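Local coordinates for protein peroxinectin A (Dictyostelium discoideum, PDB 6ERC) that oxidises phenolic donors, iodide and thiocyanate with hydrogen peroxide at a bound haem, as a secreted glycoprotein of the animal haem peroxidase family, at residues Y314-E317 and N318-L322. Residues are numbered along the deposited sequence; the frame is centred on the assembly and turned at random.
Sequences YYSE and NGTRL. With NAG (2-acetamido-2-deoxy-beta-D-glucopyranose), chain E.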
loop_
_atom_site.group_PDB
_atom_site.type_symbol
_atom_site.label_atom_id
_atom_site.label_comp_id
_atom_site.label_asym_id
_atom_site.label_seq_id
_atom_site.Cartn_x
_atom_site.Cartn_y
_atom_site.Cartn_z
ATOM N N TYR A 314 6.443 21.121 -4.148
ATOM C CA TYR A 314 5.991 22.032 -3.101
ATOM C C TYR A 314 5.493 23.314 -3.748
ATOM O O TYR A 314 6.174 23.883 -4.606
ATOM C CB TYR A 314 7.113 22.372 -2.116
ATOM C CG TYR A 314 7.431 21.291 -1.115
ATOM C CD1 TYR A 314 8.128 20.151 -1.492
ATOM C CD2 TYR A 314 7.055 21.421 0.214
ATOM C CE1 TYR A 314 8.429 19.160 -0.575
ATOM C CE2 TYR A 314 7.351 20.439 1.140
ATOM C CZ TYR A 314 8.038 19.311 0.742
ATOM O OH TYR A 314 8.336 18.326 1.658
ATOM N N TYR A 315 4.319 23.774 -3.323
ATOM C CA TYR A 315 3.756 25.026 -3.803
ATOM C C TYR A 315 3.326 25.878 -2.618
ATOM O O TYR A 315 2.904 25.361 -1.582
ATOM C CB TYR A 315 2.564 24.781 -4.740
ATOM C CG TYR A 315 2.967 24.368 -6.136
ATOM C CD1 TYR A 315 3.157 25.318 -7.131
ATOM C CD2 TYR A 315 3.162 23.033 -6.458
ATOM C CE1 TYR A 315 3.526 24.951 -8.407
ATOM C CE2 TYR A 315 3.533 22.653 -7.735
ATOM C CZ TYR A 315 3.714 23.618 -8.706
ATOM O OH TYR A 315 4.084 23.256 -9.981
ATOM N N SER A 316 3.446 27.192 -2.776
ATOM C CA SER A 316 3.072 28.114 -1.716
ATOM C C SER A 316 1.640 28.612 -1.921
ATOM O O SER A 316 0.961 28.263 -2.890
ATOM C CB SER A 316 4.059 29.277 -1.653
ATOM O OG SER A 316 3.970 30.086 -2.807
ATOM N N GLU A 317 1.173 29.446 -0.987
ATOM C CA GLU A 317 -0.211 29.905 -1.025
ATOM C C GLU A 317 -0.529 30.623 -2.333
ATOM O O GLU A 317 -1.599 30.416 -2.915
ATOM C CB GLU A 317 -0.490 30.820 0.168
ATOM C CG GLU A 317 -1.967 31.086 0.418
ATOM C CD GLU A 317 -2.198 32.086 1.530
ATOM O OE1 GLU A 317 -1.214 32.479 2.192
ATOM O OE2 GLU A 317 -3.363 32.483 1.736
ATOM N N ASN A 318 0.386 31.466 -2.818
ATOM C CA ASN A 318 0.138 32.245 -4.023
ATOM C C ASN A 318 0.484 31.485 -5.303
ATOM O O ASN A 318 0.668 32.111 -6.354
ATOM C CB ASN A 318 0.898 33.578 -3.969
ATOM C CG ASN A 318 2.400 33.405 -3.819
ATOM O OD1 ASN A 318 2.973 32.396 -4.228
ATOM N ND2 ASN A 318 3.048 34.404 -3.218
ATOM N N GLY A 319 0.569 30.158 -5.239
ATOM C CA GLY A 319 0.712 29.342 -6.427
ATOM C C GLY A 319 2.113 29.237 -6.986
ATOM O O GLY A 319 2.277 28.736 -8.104
ATOM N N THR A 320 3.126 29.683 -6.249
ATOM C CA THR A 320 4.501 29.621 -6.728
ATOM C C THR A 320 5.099 28.241 -6.486
ATOM O O THR A 320 4.845 27.606 -5.458
ATOM C CB THR A 320 5.358 30.683 -6.039
ATOM O OG1 THR A 320 5.082 30.683 -4.633
ATOM C CG2 THR A 320 5.067 32.061 -6.605
ATOM N N ARG A 321 5.903 27.785 -7.444
ATOM C CA ARG A 321 6.566 26.489 -7.355
ATOM C C ARG A 321 7.851 26.627 -6.545
ATOM O O ARG A 321 8.716 27.446 -6.875
ATOM C CB ARG A 321 6.869 25.961 -8.757
ATOM C CG ARG A 321 7.361 24.520 -8.813
ATOM C CD ARG A 321 7.818 24.164 -10.219
ATOM N NE ARG A 321 8.009 22.729 -10.396
ATOM C CZ ARG A 321 8.411 22.164 -11.530
ATOM N NH1 ARG A 321 8.670 22.913 -12.598
ATOM N NH2 ARG A 321 8.554 20.846 -11.597
ATOM N N LEU A 322 7.976 25.830 -5.490
ATOM C CA LEU A 322 9.165 25.823 -4.650
ATOM C C LEU A 322 10.091 24.683 -5.064
ATOM O O LEU A 322 9.742 23.829 -5.880
ATOM C CB LEU A 322 8.781 25.698 -3.173
ATOM C CG LEU A 322 8.301 26.977 -2.472
ATOM C CD1 LEU A 322 7.112 27.602 -3.183
ATOM C CD2 LEU A 322 7.951 26.683 -1.019
HETATM C C1 NAG E . 3.981 34.724 -2.706
HETATM C C2 NAG E . 4.942 33.800 -1.926
HETATM C C3 NAG E . 6.403 34.170 -2.205
HETATM C C4 NAG E . 6.675 34.272 -3.698
HETATM C C5 NAG E . 5.686 35.238 -4.328
HETATM C C6 NAG E . 5.869 35.391 -5.820
HETATM C C7 NAG E . 3.659 33.291 0.137
HETATM C C8 NAG E . 2.701 32.514 -0.713
HETATM N N2 NAG E . 4.685 33.874 -0.495
HETATM O O3 NAG E . 7.252 33.186 -1.628
HETATM O O4 NAG E . 7.996 34.755 -3.914
HETATM O O5 NAG E . 4.355 34.753 -4.107
HETATM O O6 NAG E . 7.003 34.673 -6.286
HETATM O O7 NAG E . 3.505 33.396 1.351
#
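Tyr315 lies across Arg321 in a non-hydrogen-bonded pair of the antiparallel hairpin formed by strands 311-315 and 321-326. With CG anti to its own carbonyl carbon (chi1 -78°), the ring runs obliquely alongside the neighbouring strand, its plane 2° from that of the Arg321 guanidinium: CB and CG pass the Thr320 carbonyl, CD1 comes within 3.3 Å of Thr320 O, with Gly319 O near the ring plane at the edge, CE1 lies 3.5 Å from Arg321 CB, and CZ and OH follow Arg321 CG and CD. A long aliphatic stem suits this place, and the extended arginine carries its guanidinium on to a salt bridge with Glu313. Replacing Tyr315 by alanine would remove the ring and is likely to leave CB and CG of Arg321 without their aromatic neighbour. Beyond this pair, Ser316 N donates to Thr320 O (3.1 Å), and a type I turn from Ser316 to Gly319 reverses the chain, Gly319 N bonding Ser316 O at 3.0 Å. Glycine suits the positive phi of 81° that follows Asn318. Here the Asn-Gly-Thr sequon bears its N-acetylglucosamine: ND2 of Asn318 is bonded to the sugar, while its OD1 accepts a weak bond from Thr320 N (3.4 Å). The polar turn thus presents the glycan at the protein surface, while the Tyr315-Arg321 contact lies on the strands behind it.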